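PDB 7A03: M32 carboxypeptidase, which probably removes amino acids one at a time from the C-terminal end of peptides, as a metal-dependent carboxypeptidase of the M32 family. Local coordinates for residues A12-K15 with Q16-K20; T280-Y283 with G284-C287. One frame throughout, in Å; residues are numbered along the deposited sequence.

How the contacts relate
Contact 1 comes first along the chain. It is one piece of the long helix 9-37, near the N-terminus. Contact 2 follows more than 250 residues later, in the loop between helix 258-277 and helix 293-307. Their centres lie only about 10 Å apart, on the same side of the chain's centre, and they touch directly. Gln-19 meets the carbonyl of Tyr-283. Met-18 and Tyr-14 pack against the same loop. Helix 258-277 carries an HExxH sequence, consistent with the metal-binding helix of such metallopeptidases, though no metal is bound to it here. The loop that follows it is thus held against the N-terminal helix.

Contact 1. Residues A12-K15 with Q16-K20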
ATOM      1  N   ALA A  12      -2.787  29.636  14.353  1.00 18.67           N
ATOM      2  CA  ALA A  12      -1.741  29.970  13.395  1.00 19.24           C
ATOM      3  C   ALA A  12      -0.376  29.500  13.882  1.00 19.53           C
ATOM      4  O   ALA A  12       0.460  29.087  13.074  1.00 20.00           O
ATOM      5  CB  ALA A  12      -1.737  31.472  13.098  1.00 24.24           C
ATOM      6  N   ALA A  13      -0.144  29.520  15.201  1.00 19.18           N
ATOM      7  CA  ALA A  13       1.138  29.016  15.698  1.00 23.81           C
ATOM      8  C   ALA A  13       1.233  27.501  15.549  1.00 21.22           C
ATOM      9  O   ALA A  13       2.300  26.965  15.212  1.00 19.48           O
ATOM     10  CB  ALA A  13       1.360  29.446  17.151  1.00 19.69           C
ATOM     11  N   TYR A  14       0.119  26.798  15.781  1.00 20.29           N
ATOM     12  CA  TYR A  14       0.071  25.364  15.499  1.00 19.63           C
ATOM     13  C   TYR A  14       0.402  25.073  14.034  1.00 20.81           C
ATOM     14  O   TYR A  14       1.219  24.193  13.723  1.00 18.16           O
ATOM     15  CB  TYR A  14      -1.306  24.820  15.877  1.00 15.78           C
ATOM     16  CG  TYR A  14      -1.687  23.536  15.182  1.00 16.30           C
ATOM     17  CD1 TYR A  14      -1.156  22.317  15.592  1.00 14.88           C
ATOM     18  CD2 TYR A  14      -2.597  23.539  14.131  1.00 19.86           C
ATOM     19  CE1 TYR A  14      -1.515  21.122  14.955  1.00 14.77           C
ATOM     20  CE2 TYR A  14      -2.954  22.370  13.495  1.00 17.47           C
ATOM     21  CZ  TYR A  14      -2.418  21.160  13.910  1.00 18.15           C
ATOM     22  OH  TYR A  14      -2.799  20.003  13.249  1.00 15.57           O
ATOM     23  N   LYS A  15      -0.238  25.800  13.120  1.00 16.50           N
ATOM     24  CA  LYS A  15       0.005  25.593  11.698  1.00 16.38           C
ATOM     25  C   LYS A  15       1.459  25.881  11.328  1.00 17.71           C
ATOM     26  O   LYS A  15       2.068  25.131  10.554  1.00 16.28           O
ATOM     27  CB  LYS A  15      -0.971  26.450  10.885  1.00 22.82           C
ATOM     28  CG  LYS A  15      -1.007  26.168   9.400  1.00 27.32           C
ATOM     29  CD  LYS A  15      -2.024  27.074   8.720  1.00 30.06           C
ATOM     30  CE  LYS A  15      -2.071  26.838   7.220  1.00 35.53           C
ATOM     31  NZ  LYS A  15      -2.948  27.842   6.552  1.00 40.45           N
ATOM     32  N   GLN A  16       2.043  26.942  11.896  1.00 19.13           N
ATOM     33  CA  GLN A  16       3.435  27.267  11.601  1.00 18.25           C
ATOM     34  C   GLN A  16       4.359  26.138  12.051  1.00 17.45           C
ATOM     35  O   GLN A  16       5.247  25.701  11.303  1.00 15.92           O
ATOM     36  CB  GLN A  16       3.797  28.599  12.271  1.00 19.60           C
ATOM     37  CG  GLN A  16       5.233  29.052  12.064  1.00 21.67           C
ATOM     38  CD  GLN A  16       6.179  28.469  13.098  1.00 29.63           C
ATOM     39  OE1 GLN A  16       5.854  28.408  14.283  1.00 36.87           O
ATOM     40  NE2 GLN A  16       7.358  28.038  12.653  1.00 35.01           N
ATOM     41  N   LYS A  17       4.133  25.618  13.262  1.00 16.89           N
ATOM     42  CA  LYS A  17       4.988  24.535  13.750  1.00 16.22           C
ATOM     43  C   LYS A  17       4.855  23.291  12.885  1.00 13.49           C
ATOM     44  O   LYS A  17       5.860  22.644  12.536  1.00 14.18           O
ATOM     45  CB  LYS A  17       4.654  24.211  15.202  1.00 20.06           C
ATOM     46  CG  LYS A  17       5.048  25.305  16.177  1.00 21.83           C
ATOM     47  CD  LYS A  17       4.584  24.956  17.583  1.00 21.76           C
ATOM     48  CE  LYS A  17       4.961  26.046  18.571  1.00 28.18           C
ATOM     49  NZ  LYS A  17       6.436  26.229  18.685  1.00 25.70           N
ATOM     50  N   MET A  18       3.614  22.924  12.541  1.00 16.18           N
ATOM     51  CA  MET A  18       3.398  21.720  11.747  1.00 15.84           C
ATOM     52  C   MET A  18       3.954  21.882  10.342  1.00 16.17           C
ATOM     53  O   MET A  18       4.462  20.924   9.751  1.00 15.01           O
ATOM     54  CB  MET A  18       1.905  21.405  11.677  1.00 15.37           C
ATOM     55  CG  MET A  18       1.269  21.107  13.026  1.00 17.54           C
ATOM     56  SD  MET A  18       2.107  19.812  13.963  1.00 18.28           S
ATOM     57  CE  MET A  18       1.644  18.381  12.991  1.00 20.45           C
ATOM     58  N   GLN A  19       3.873  23.088   9.786  1.00 14.60           N
ATOM     59  CA  GLN A  19       4.368  23.269   8.432  1.00 20.36           C
ATOM     60  C   GLN A  19       5.889  23.245   8.394  1.00 13.97           C
ATOM     61  O   GLN A  19       6.469  22.729   7.438  1.00 14.74           O
ATOM     62  CB  GLN A  19       3.727  24.507   7.809  1.00 16.51           C
ATOM     63  CG  GLN A  19       2.226  24.248   7.615  1.00 16.88           C
ATOM     64  CD  GLN A  19       1.510  25.324   6.839  1.00 23.83           C
ATOM     65  OE1 GLN A  19       1.906  26.489   6.845  1.00 26.97           O
ATOM     66  NE2 GLN A  19       0.424  24.936   6.168  1.00 21.07           N
ATOM     67  N   LYS A  20       6.545  23.720   9.460  1.00 15.60           N
ATOM     68  CA  LYS A  20       8.000  23.580   9.557  1.00 16.64           C
ATOM     69  C   LYS A  20       8.406  22.106   9.618  1.00 14.34           C
ATOM     70  O   LYS A  20       9.315  21.654   8.893  1.00 14.95           O
ATOM     71  CB  LYS A  20       8.481  24.334  10.800  1.00 18.99           C
ATOM     72  CG  LYS A  20       9.965  24.198  11.111  1.00 16.28           C
ATOM     73  CD  LYS A  20      10.303  25.042  12.328  1.00 17.51           C
ATOM     74  CE  LYS A  20      11.707  24.756  12.818  1.00 20.93           C
ATOM     75  NZ  LYS A  20      12.003  25.541  14.053  1.00 26.36           N
TER
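Tyr-14 and Met-18 meet one turn apart on the same helix. Met-18 CG lies over one face of the tyrosine ring, 3.9 Å from the ring centroid and 30° off the ring normal, in a CH-pi contact. The methylene comes nearest one ring carbon, with Tyr-14 CE1 to Met-18 CG at 3.4 Å. The sulfur stands farther off and oblique to the ring, with Met-18 SD 4.9 Å from the Tyr-14 centroid. CG of Tyr-14 lies anti to the backbone N (chi1 158°), beside the carbonyl carbon, which turns a ring face to Met-18 CG.

Lys-15 and Gln-19 form the second pair. The lysine chain is fully extended, and its CE lies 3.3 Å from Gln-19 NE2. Gln-19 CG sits beside its own backbone N (chi1 -67°) and also rests on the Lys-15 carbonyl, with CG to Lys-15 O at 3.1 Å. The Gln-19 amide donates through NE2 to Tyr-283 O, while Lys-15 NZ makes a long, weak ion pair with Glu-281. An alanine in place of Gln-19 would probably leave the Tyr-283 carbonyl without this donor and the aliphatic part of Lys-15 with less to pack on.

Behind both pairs runs the backbone. Met-18 N donates to Tyr-14 O at 3.0 Å, and Gln-19 N to Lys-15 O at 2.8 Å. Farther out, Tyr-14 OH is hydrogen-bonded to Ser-91 of helix 82-100. Leu-71 and Leu-74 of helix 65-74 also touch the tyrosine, and Phe-62 of helix 44-62 touches Met-18. The arrangement is an i to i+4 Met-aromatic pair on the buried side of an alpha-helix, packed into the helical N-terminal part of this M32 carboxypeptidase.

Contact 2. Residues T280-Y283 with G284-C287; sequences TEQY and GLPC
A type II beta turn runs from Gln-282 to Leu-285, in the loop that joins helix 258-277 to helix 293-307. The chain enters it from a short 3-10 segment and leaves into another. The turn is closed by one backbone hydrogen bond, Leu-285 N to Gln-282 O at 2.9 Å, with an N-H...O angle of 154°. Tyr-283 and Gly-284 are its corner residues. Gly-284 has a positive phi of 84°. A side chain there would collide with the Tyr-283 carbonyl oxygen, which calls for glycine.

Leu-285 turns back over the turn. Its CB lies 3.4 Å from Gln-282 O, and its CG is 3.6 Å from Tyr-283 O. The leucine also packs on Tyr-14 and Met-18 of helix 9-37. In Tyr-283, CG anti to the backbone N (chi1 173°) puts the ring beside the carbonyl carbon, with Tyr-283 CG 3.5 Å from Gly-284 N. Tyr-283 also reaches helix 9-37, farther along it: its hydroxyl is hydrogen-bonded to Asp-23 and Asn-26.

Gln-282 bends at chi2, and the side chains of Gln-282 and Leu-285 cross at about a right angle. Asn-87 of helix 82-100 binds this stretch twice: its ND2 donates to Gln-282 OE1, and its OD1 accepts from Cys-287 N. One asparagine thus ties the start of the turn to the residues after it. Besides its bond to Asn-87, Gln-282 OE1 lies 3.7 Å from Leu-285 CD1 and 3.4 Å from Cys-287 CB.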
ATOM      1  N   THR A 280      -3.636  21.942  -0.771  1.00 12.63           N
ATOM      2  CA  THR A 280      -2.392  22.627  -0.438  1.00 14.31           C
ATOM      3  C   THR A 280      -2.518  23.456   0.832  1.00 13.57           C
ATOM      4  O   THR A 280      -1.535  23.598   1.569  1.00 15.90           O
ATOM      5  CB  THR A 280      -1.911  23.486  -1.613  1.00 12.89           C
ATOM      6  OG1 THR A 280      -2.950  24.392  -1.998  1.00 19.98           O
ATOM      7  CG2 THR A 280      -1.557  22.609  -2.784  1.00 16.02           C
ATOM      8  N   GLU A 281      -3.709  23.991   1.122  1.00 16.08           N
ATOM      9  CA  GLU A 281      -3.885  24.800   2.326  1.00 16.88           C
ATOM     10  C   GLU A 281      -3.774  23.977   3.604  1.00 14.84           C
ATOM     11  O   GLU A 281      -3.597  24.556   4.684  1.00 16.89           O
ATOM     12  CB  GLU A 281      -5.227  25.532   2.296  1.00 20.97           C
ATOM     13  CG  GLU A 281      -5.225  26.864   3.043  1.00 37.52           C
ATOM     14  CD  GLU A 281      -4.154  27.824   2.539  1.00 49.65           C
ATOM     15  OE1 GLU A 281      -3.892  27.847   1.315  1.00 52.45           O
ATOM     16  OE2 GLU A 281      -3.572  28.554   3.372  1.00 53.01           O
ATOM     17  N   GLN A 282      -3.880  22.650   3.501  1.00 14.65           N
ATOM     18  CA  GLN A 282      -3.756  21.748   4.633  1.00 15.11           C
ATOM     19  C   GLN A 282      -2.393  21.091   4.709  1.00 17.17           C
ATOM     20  O   GLN A 282      -2.224  20.122   5.457  1.00 14.76           O
ATOM     21  CB  GLN A 282      -4.850  20.682   4.567  1.00 14.09           C
ATOM     22  CG  GLN A 282      -6.211  21.240   4.791  1.00 14.07           C
ATOM     23  CD  GLN A 282      -6.415  21.702   6.211  1.00 17.74           C
ATOM     24  OE1 GLN A 282      -6.135  20.960   7.162  1.00 17.95           O
ATOM     25  NE2 GLN A 282      -6.935  22.919   6.375  1.00 21.24           N
ATOM     26  N   TYR A 283      -1.422  21.602   3.957  1.00 17.19           N
ATOM     27  CA  TYR A 283      -0.062  21.082   3.974  1.00 15.91           C
ATOM     28  C   TYR A 283       0.447  20.953   5.406  1.00 16.62           C
ATOM     29  O   TYR A 283       0.362  21.897   6.193  1.00 15.96           O
ATOM     30  CB  TYR A 283       0.801  22.086   3.219  1.00 13.32           C
ATOM     31  CG  TYR A 283       2.295  21.831   3.261  1.00 13.00           C
ATOM     32  CD1 TYR A 283       2.880  20.936   2.385  1.00 14.73           C
ATOM     33  CD2 TYR A 283       3.119  22.501   4.172  1.00 13.92           C
ATOM     34  CE1 TYR A 283       4.244  20.709   2.395  1.00 14.18           C
ATOM     35  CE2 TYR A 283       4.483  22.275   4.182  1.00 13.95           C
ATOM     36  CZ  TYR A 283       5.035  21.380   3.301  1.00 13.18           C
ATOM     37  OH  TYR A 283       6.388  21.163   3.313  1.00 14.81           O
ATOM     38  N   GLY A 284       0.956  19.771   5.747  1.00 14.05           N
ATOM     39  CA  GLY A 284       1.499  19.543   7.072  1.00 15.70           C
ATOM     40  C   GLY A 284       0.497  19.173   8.142  1.00 13.76           C
ATOM     41  O   GLY A 284       0.907  18.842   9.260  1.00 14.60           O
ATOM     42  N   LEU A 285      -0.800  19.191   7.844  1.00 13.16           N
ATOM     43  CA  LEU A 285      -1.849  18.984   8.833  1.00 12.41           C
ATOM     44  C   LEU A 285      -2.593  17.692   8.539  1.00 12.97           C
ATOM     45  O   LEU A 285      -2.612  17.220   7.396  1.00 12.49           O
ATOM     46  CB  LEU A 285      -2.844  20.153   8.799  1.00 12.66           C
ATOM     47  CG  LEU A 285      -2.220  21.550   8.742  1.00 13.41           C
ATOM     48  CD1 LEU A 285      -3.296  22.632   8.747  1.00 15.02           C
ATOM     49  CD2 LEU A 285      -1.305  21.764   9.936  1.00 15.87           C
ATOM     50  N   PRO A 286      -3.235  17.095   9.550  1.00 15.35           N
ATOM     51  CA  PRO A 286      -3.898  15.802   9.311  1.00 15.22           C
ATOM     52  C   PRO A 286      -4.907  15.832   8.177  1.00 13.80           C
ATOM     53  O   PRO A 286      -4.985  14.874   7.401  1.00 13.81           O
ATOM     54  CB  PRO A 286      -4.527  15.466  10.674  1.00 13.86           C
ATOM     55  CG  PRO A 286      -3.633  16.186  11.671  1.00 14.42           C
ATOM     56  CD  PRO A 286      -3.267  17.478  10.972  1.00 14.60           C
ATOM     57  N   CYS A 287      -5.651  16.927   8.029  1.00 14.15           N
ATOM     58  CA  CYS A 287      -6.602  17.017   6.929  1.00 14.44           C
ATOM     59  C   CYS A 287      -5.937  17.313   5.585  1.00 15.34           C
ATOM     60  O   CYS A 287      -6.643  17.468   4.590  1.00 14.41           O
ATOM     61  CB  CYS A 287      -7.757  17.970   7.261  1.00 13.69           C
ATOM     62  SG  CYS A 287      -8.779  17.371   8.643  1.00 17.52           S
TER